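PDB 1OMH: trwC protein from Escherichia coli, which is a conjugative relaxase whose N-terminal domain, the part in this structure, binds origin-of-transfer DNA and probably cleaves and rejoins it during plasmid transfer. Local coordinates for residues T87-K92 / Q159-A164; D111-R116 / A194-E199. One frame throughout, in Å; residues are numbered along the deposited sequence.

Overall arrangement
Past the edge strand 2-8 and several short elements, the chain lays down strand 81-89 and then helix 104-122, which carry residues 87-92 and 111-116. Strand 158-167 next returns beside strand 81-89, and interaction 1 closes a loop of 66 intervening residues. Helix 189-206 follows, and interaction 2 closes a second loop, of 77 residues, by packing it against helix 104-122. The segments alternate along the sequence, so the two closures cross. Interaction 1 joins neighbouring strands of the central antiparallel sheet; interaction 2 joins two helices lying over one face of it. Their centres are about 11 Å apart, and Tyr196 and Val114 of interaction 2 pack on Phe88 of interaction 1, tying helices to sheet.

Interaction 1: residues T87-K92 / Q159-A164; sequences TFSAPK and QLHTHA. With SO4 (sulfate ion), chain C; nucleotides of chain A.
Phe88 turns an edge toward the neighbouring strand, where Ala164 CB lies in its ring plane 3.9 Å from CE1 and the carbonyl oxygen of Thr162 also approaches the rim. The other face of the sheet carries two imidazoles. A sulfate, probably from the crystallisation liquor, meets both at their edges, its O3 accepting from His163 NE2 at 2.7 Å and from His161 NE2 at 3.0 Å. Water 1 sits above one face of His161, offset toward the rim. The His163 ring stacks on Tyr18, and its ND1 is hydrogen-bonded to Asp85. With CG between the backbone N and the carbonyl carbon (chi1 60°), His161 folds back along its own strand, and His161 ND1 donates to Gln159 O at 2.6 Å. That oxygen is in the imidazole plane, although the donor stands above the carbonyl plane.

The backbones pair antiparallel: Phe88 and Thr162 exchange two hydrogen bonds, and Ala90 N donates almost straight to Leu160 O. Just beyond, the Gln159 and Lys92 side chains cross at about a right angle. Gln159 OE1 accepts from Lys92 NZ at 2.8 Å and from water 2, while Gln159 NE2 donates to O2 of DT23 of chain A at 2.8 Å and, over a longer distance, to water 1. Four partners thus fix the rotation of the amide. Lys92, bent at chi2 and chi3, also brings NZ within 2.8 Å of OP1 of DC24 of chain A, so this pair of side chains holds a thymine O2 and the next phosphate.

In other structures of this protein His161 and His163, with nearby His150, bind zinc or copper; in this metal-free one the sulfate bridges the first two. Two histidines one residue apart on a central strand, completed by His150 of the next strand, are characteristic of the metal site of HUH-family relaxases, here beside the bound DNA.

Interaction 2: residues D111-R116 / A194-E199; sequences DRAVAR and AVYNAE
Ala113 and Tyr196 meet where helices 104-122 and 189-206 pack as a roughly antiparallel pair (142° between these segments) over one face of the relaxase sheet. The small methyl of Ala113 allows a close approach, its CB lying 3.6 Å from CD1 of Tyr196 and 3.8 Å from CB of Glu199. Tyr196 places CG opposite its backbone N (chi1 164°), which swings the ring down toward the sheet and alongside Val114. There CE1 of Tyr196 comes 3.9 Å from CG2 of Val114, the valine branch that stands beside the backbone N. Beyond the ring, OH of Tyr196 is hydrogen-bonded to His110, and Phe88 packs against the ring, so this buried phenol joins both helices to the strand below.

The more open side of the interface is polar. Arg116 is extended from CG to NE, whereas Glu199 bends at chi2 and lays its carboxylate across the arginine chain, Glu199 OE2 being 3.2 Å from Arg116 CD. Glu203, one turn further on, forms a second salt bridge to the same arginine's NH1. Were Glu199 an alanine, Arg116 would probably be left with Glu203 as its acidic partner on this side, and the arginine's CD would lose the carboxylate lying across it. The salt bridge across the segments runs from Arg116 NH1 to Glu199 OE2 at 2.8 Å, with guanidinium and carboxylate planes 66° apart and the oxygen met on its anti side but well out of the carboxylate plane.

Interaction 1: residues T87-K92 / Q159-A164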
loop_
_atom_site.group_PDB
_atom_site.type_symbol
_atom_site.label_atom_id
_atom_site.label_comp_id
_atom_site.label_asym_id
_atom_site.label_seq_id
_atom_site.Cartn_x
_atom_site.Cartn_y
_atom_site.Cartn_z
ATOM N N THR B 87 0.680 0.212 2.027
ATOM C CA THR B 87 0.435 0.810 0.721
ATOM C C THR B 87 1.658 0.704 -0.182
ATOM O O THR B 87 2.680 1.346 0.068
ATOM C CB THR B 87 0.057 2.292 0.867
ATOM O OG1 THR B 87 -1.138 2.394 1.648
ATOM C CG2 THR B 87 -0.163 2.934 -0.497
ATOM N N PHE B 88 1.531 -0.121 -1.219
ATOM C CA PHE B 88 2.586 -0.351 -2.201
ATOM C C PHE B 88 2.346 0.548 -3.413
ATOM O O PHE B 88 1.306 0.451 -4.054
ATOM C CB PHE B 88 2.571 -1.805 -2.696
ATOM C CG PHE B 88 2.832 -2.824 -1.633
ATOM C CD1 PHE B 88 1.815 -3.237 -0.773
ATOM C CD2 PHE B 88 4.098 -3.385 -1.496
ATOM C CE1 PHE B 88 2.058 -4.200 0.211
ATOM C CE2 PHE B 88 4.350 -4.348 -0.513
ATOM C CZ PHE B 88 3.329 -4.754 0.339
ATOM N N SER B 89 3.316 1.391 -3.744
ATOM C CA SER B 89 3.180 2.285 -4.887
ATOM C C SER B 89 4.334 2.085 -5.862
ATOM O O SER B 89 5.494 2.046 -5.470
ATOM C CB SER B 89 3.156 3.734 -4.409
ATOM O OG SER B 89 2.085 3.924 -3.494
ATOM N N ALA B 90 4.003 1.956 -7.137
ATOM C CA ALA B 90 5.003 1.762 -8.172
ATOM C C ALA B 90 5.653 3.078 -8.579
ATOM O O ALA B 90 5.108 4.160 -8.329
ATOM C CB ALA B 90 4.359 1.118 -9.383
ATOM N N PRO B 91 6.853 3.002 -9.179
ATOM C CA PRO B 91 7.561 4.200 -9.633
ATOM C C PRO B 91 6.622 4.853 -10.650
ATOM O O PRO B 91 5.820 4.161 -11.266
ATOM C CB PRO B 91 8.807 3.629 -10.294
ATOM C CG PRO B 91 9.085 2.404 -9.457
ATOM C CD PRO B 91 7.712 1.807 -9.293
ATOM N N LYS B 92 6.715 6.166 -10.825
ATOM C CA LYS B 92 5.823 6.866 -11.754
ATOM C C LYS B 92 5.912 6.354 -13.193
ATOM O O LYS B 92 4.888 6.175 -13.846
ATOM C CB LYS B 92 6.103 8.379 -11.725
ATOM C CG LYS B 92 5.151 9.207 -12.593
ATOM C CD LYS B 92 3.698 9.121 -12.103
ATOM C CE LYS B 92 3.544 9.699 -10.690
ATOM N NZ LYS B 92 2.121 9.761 -10.257
ATOM N N GLN B 159 -1.300 6.504 -11.131
ATOM C CA GLN B 159 -0.620 6.168 -9.887
ATOM C C GLN B 159 -1.032 4.775 -9.437
ATOM O O GLN B 159 -1.998 4.597 -8.683
ATOM C CB GLN B 159 -0.983 7.213 -8.822
ATOM C CG GLN B 159 -0.309 7.060 -7.459
ATOM C CD GLN B 159 1.204 7.147 -7.518
ATOM O OE1 GLN B 159 1.785 7.672 -8.477
ATOM N NE2 GLN B 159 1.855 6.642 -6.478
ATOM N N LEU B 160 -0.293 3.781 -9.912
ATOM C CA LEU B 160 -0.578 2.386 -9.587
ATOM C C LEU B 160 -0.149 2.061 -8.162
ATOM O O LEU B 160 1.037 2.088 -7.840
ATOM C CB LEU B 160 0.153 1.472 -10.579
ATOM C CG LEU B 160 -0.009 -0.043 -10.463
ATOM C CD1 LEU B 160 -1.480 -0.435 -10.607
ATOM C CD2 LEU B 160 0.827 -0.712 -11.555
ATOM N N HIS B 161 -1.118 1.762 -7.308
ATOM C CA HIS B 161 -0.816 1.433 -5.927
ATOM C C HIS B 161 -1.875 0.513 -5.351
ATOM O O HIS B 161 -3.028 0.502 -5.799
ATOM C CB HIS B 161 -0.707 2.700 -5.066
ATOM C CG HIS B 161 -1.955 3.530 -5.024
ATOM N ND1 HIS B 161 -2.417 4.239 -6.114
ATOM C CD2 HIS B 161 -2.821 3.792 -4.016
ATOM C CE1 HIS B 161 -3.508 4.900 -5.778
ATOM N NE2 HIS B 161 -3.776 4.647 -4.508
ATOM N N THR B 162 -1.478 -0.265 -4.354
ATOM C CA THR B 162 -2.393 -1.195 -3.716
ATOM C C THR B 162 -2.386 -1.010 -2.219
ATOM O O THR B 162 -1.319 -0.902 -1.599
ATOM C CB THR B 162 -2.022 -2.667 -4.003
ATOM O OG1 THR B 162 -2.142 -2.933 -5.403
ATOM C CG2 THR B 162 -2.955 -3.611 -3.236
ATOM N N HIS B 163 -3.584 -0.952 -1.651
ATOM C CA HIS B 163 -3.749 -0.825 -0.213
ATOM C C HIS B 163 -3.943 -2.240 0.303
ATOM O O HIS B 163 -5.004 -2.823 0.106
ATOM C CB HIS B 163 -4.997 -0.006 0.124
ATOM C CG HIS B 163 -4.835 1.467 -0.075
ATOM N ND1 HIS B 163 -4.081 2.255 0.770
ATOM C CD2 HIS B 163 -5.333 2.299 -1.021
ATOM C CE1 HIS B 163 -4.124 3.507 0.354
ATOM N NE2 HIS B 163 -4.876 3.561 -0.732
ATOM N N ALA B 164 -2.911 -2.798 0.933
ATOM C CA ALA B 164 -2.987 -4.140 1.494
ATOM C C ALA B 164 -3.404 -3.982 2.948
ATOM O O ALA B 164 -2.580 -3.673 3.811
ATOM C CB ALA B 164 -1.621 -4.834 1.410
HETATM S S SO4 C . -5.868 6.925 -2.306
HETATM O O1 SO4 C . -7.067 6.219 -2.796
HETATM O O2 SO4 C . -5.381 7.867 -3.334
HETATM O O3 SO4 C . -4.810 5.939 -2.012
HETATM O O4 SO4 C . -6.212 7.669 -1.079
ATOM P P DT A 23 9.878 10.328 -7.204
ATOM O OP1 DT A 23 10.201 9.619 -8.467
ATOM O OP2 DT A 23 10.478 11.656 -6.935
ATOM O "O5'" DT A 23 8.288 10.408 -7.032
ATOM C "C5'" DT A 23 7.429 10.981 -8.058
ATOM C "C4'" DT A 23 6.154 10.169 -8.170
ATOM O "O4'" DT A 23 6.534 8.791 -8.268
ATOM C "C3'" DT A 23 5.110 10.271 -7.041
ATOM O "O3'" DT A 23 3.909 10.632 -7.742
ATOM C "C2'" DT A 23 4.612 8.844 -6.881
ATOM C "C1'" DT A 23 5.634 7.968 -7.579
ATOM N N1 DT A 23 6.404 6.937 -6.859
ATOM C C2 DT A 23 5.741 6.004 -6.101
ATOM O O2 DT A 23 4.549 6.069 -5.860
ATOM N N3 DT A 23 6.533 4.979 -5.641
ATOM C C4 DT A 23 7.893 4.819 -5.842
ATOM O O4 DT A 23 8.460 3.822 -5.400
ATOM C C5 DT A 23 8.535 5.882 -6.586
ATOM C C7 DT A 23 10.009 5.824 -6.835
ATOM C C6 DT A 23 7.771 6.879 -7.034
ATOM P P DC A 24 2.829 11.664 -7.147
ATOM O OP1 DC A 24 1.611 11.319 -7.926
ATOM O OP2 DC A 24 3.396 13.036 -7.228
ATOM O "O5'" DC A 24 2.609 11.291 -5.611
ATOM C "C5'" DC A 24 1.757 10.217 -5.181
ATOM C "C4'" DC A 24 1.888 10.061 -3.685
ATOM O "O4'" DC A 24 3.297 10.052 -3.372
ATOM C "C3'" DC A 24 1.275 11.208 -2.870
ATOM O "O3'" DC A 24 0.202 10.564 -2.151
ATOM C "C2'" DC A 24 2.248 11.387 -1.714
ATOM C "C1'" DC A 24 3.530 10.714 -2.148
ATOM N N1 DC A 24 4.777 11.488 -2.235
ATOM C C2 DC A 24 5.435 11.801 -1.043
ATOM O O2 DC A 24 4.889 11.513 0.026
ATOM N N3 DC A 24 6.645 12.401 -1.089
ATOM C C4 DC A 24 7.193 12.700 -2.268
ATOM N N4 DC A 24 8.403 13.262 -2.271
ATOM C C5 DC A 24 6.526 12.430 -3.500
ATOM C C6 DC A 24 5.325 11.839 -3.437
HETATM O O HOH W 1 0.107 6.110 -3.759
HETATM O O HOH W 2 3.431 5.814 -9.770
#

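Interaction 2: residues D111-R116 / A194-E199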
loop_
_atom_site.group_PDB
_atom_site.type_symbol
_atom_site.label_atom_id
_atom_site.label_comp_id
_atom_site.label_asym_id
_atom_site.label_seq_id
_atom_site.Cartn_x
_atom_site.Cartn_y
_atom_site.Cartn_z
ATOM N N ASP B 111 0.935 -6.560 -9.159
ATOM C CA ASP B 111 0.169 -7.452 -8.298
ATOM C C ASP B 111 1.029 -8.587 -7.744
ATOM O O ASP B 111 0.919 -8.939 -6.572
ATOM C CB ASP B 111 -1.028 -8.046 -9.049
ATOM C CG ASP B 111 -2.072 -7.004 -9.406
ATOM O OD1 ASP B 111 -2.016 -5.885 -8.857
ATOM O OD2 ASP B 111 -2.962 -7.309 -10.227
ATOM N N ARG B 112 1.882 -9.161 -8.586
ATOM C CA ARG B 112 2.751 -10.251 -8.142
ATOM C C ARG B 112 3.755 -9.759 -7.104
ATOM O O ARG B 112 3.949 -10.402 -6.075
ATOM C CB ARG B 112 3.502 -10.856 -9.328
ATOM C CG ARG B 112 2.634 -11.684 -10.261
ATOM C CD ARG B 112 3.421 -12.109 -11.495
ATOM N NE ARG B 112 2.666 -13.019 -12.353
ATOM C CZ ARG B 112 3.057 -13.393 -13.566
ATOM N NH1 ARG B 112 4.194 -12.933 -14.068
ATOM N NH2 ARG B 112 2.316 -14.231 -14.278
ATOM N N ALA B 113 4.387 -8.622 -7.372
ATOM C CA ALA B 113 5.362 -8.081 -6.436
ATOM C C ALA B 113 4.698 -7.834 -5.083
ATOM O O ALA B 113 5.303 -8.076 -4.039
ATOM C CB ALA B 113 5.970 -6.794 -6.979
ATOM N N VAL B 114 3.450 -7.370 -5.107
ATOM C CA VAL B 114 2.703 -7.125 -3.876
ATOM C C VAL B 114 2.420 -8.449 -3.158
ATOM O O VAL B 114 2.625 -8.563 -1.958
ATOM C CB VAL B 114 1.348 -6.421 -4.161
ATOM C CG1 VAL B 114 0.509 -6.380 -2.900
ATOM C CG2 VAL B 114 1.589 -4.992 -4.668
ATOM N N ALA B 115 1.952 -9.449 -3.902
ATOM C CA ALA B 115 1.637 -10.750 -3.315
ATOM C C ALA B 115 2.861 -11.416 -2.683
ATOM O O ALA B 115 2.779 -11.965 -1.586
ATOM C CB ALA B 115 1.027 -11.669 -4.374
ATOM N N ARG B 116 3.993 -11.364 -3.374
ATOM C CA ARG B 116 5.214 -11.971 -2.858
ATOM C C ARG B 116 5.728 -11.253 -1.615
ATOM O O ARG B 116 6.239 -11.883 -0.685
ATOM C CB ARG B 116 6.285 -11.986 -3.948
ATOM C CG ARG B 116 5.964 -12.947 -5.083
ATOM C CD ARG B 116 6.896 -12.741 -6.261
ATOM N NE ARG B 116 6.530 -13.577 -7.402
ATOM C CZ ARG B 116 7.031 -13.432 -8.624
ATOM N NH1 ARG B 116 7.922 -12.480 -8.869
ATOM N NH2 ARG B 116 6.641 -14.241 -9.601
ATOM N N ALA B 194 11.814 -2.958 -0.017
ATOM C CA ALA B 194 12.935 -3.364 -0.860
ATOM C C ALA B 194 12.583 -4.661 -1.578
ATOM O O ALA B 194 13.002 -4.888 -2.712
ATOM C CB ALA B 194 14.194 -3.537 -0.014
ATOM N N VAL B 195 11.806 -5.510 -0.912
ATOM C CA VAL B 195 11.369 -6.770 -1.505
ATOM C C VAL B 195 10.389 -6.493 -2.652
ATOM O O VAL B 195 10.439 -7.146 -3.701
ATOM C CB VAL B 195 10.662 -7.668 -0.467
ATOM C CG1 VAL B 195 10.152 -8.933 -1.137
ATOM C CG2 VAL B 195 11.629 -8.012 0.674
ATOM N N TYR B 196 9.485 -5.535 -2.445
ATOM C CA TYR B 196 8.516 -5.176 -3.485
ATOM C C TYR B 196 9.293 -4.637 -4.683
ATOM O O TYR B 196 9.048 -5.011 -5.829
ATOM C CB TYR B 196 7.552 -4.100 -2.973
ATOM C CG TYR B 196 6.769 -3.395 -4.066
ATOM C CD1 TYR B 196 5.655 -3.994 -4.662
ATOM C CD2 TYR B 196 7.156 -2.138 -4.511
ATOM C CE1 TYR B 196 4.944 -3.341 -5.690
ATOM C CE2 TYR B 196 6.466 -1.482 -5.527
ATOM C CZ TYR B 196 5.363 -2.087 -6.115
ATOM O OH TYR B 196 4.704 -1.434 -7.133
ATOM N N ASN B 197 10.240 -3.756 -4.399
ATOM C CA ASN B 197 11.078 -3.145 -5.424
ATOM C C ASN B 197 11.793 -4.212 -6.262
ATOM O O ASN B 197 11.773 -4.168 -7.495
ATOM C CB ASN B 197 12.114 -2.237 -4.759
ATOM C CG ASN B 197 12.508 -1.062 -5.628
ATOM O OD1 ASN B 197 13.635 -0.572 -5.552
ATOM N ND2 ASN B 197 11.575 -0.587 -6.447
ATOM N N ALA B 198 12.428 -5.164 -5.585
ATOM C CA ALA B 198 13.155 -6.246 -6.250
ATOM C C ALA B 198 12.257 -7.099 -7.141
ATOM O O ALA B 198 12.577 -7.330 -8.305
ATOM C CB ALA B 198 13.842 -7.138 -5.206
ATOM N N GLU B 199 11.147 -7.580 -6.582
ATOM C CA GLU B 199 10.212 -8.410 -7.325
ATOM C C GLU B 199 9.640 -7.675 -8.528
ATOM O O GLU B 199 9.511 -8.253 -9.614
ATOM C CB GLU B 199 9.063 -8.862 -6.423
ATOM C CG GLU B 199 9.481 -9.765 -5.274
ATOM C CD GLU B 199 9.894 -11.143 -5.740
ATOM O OE1 GLU B 199 10.394 -11.925 -4.906
ATOM O OE2 GLU B 199 9.713 -11.450 -6.940
#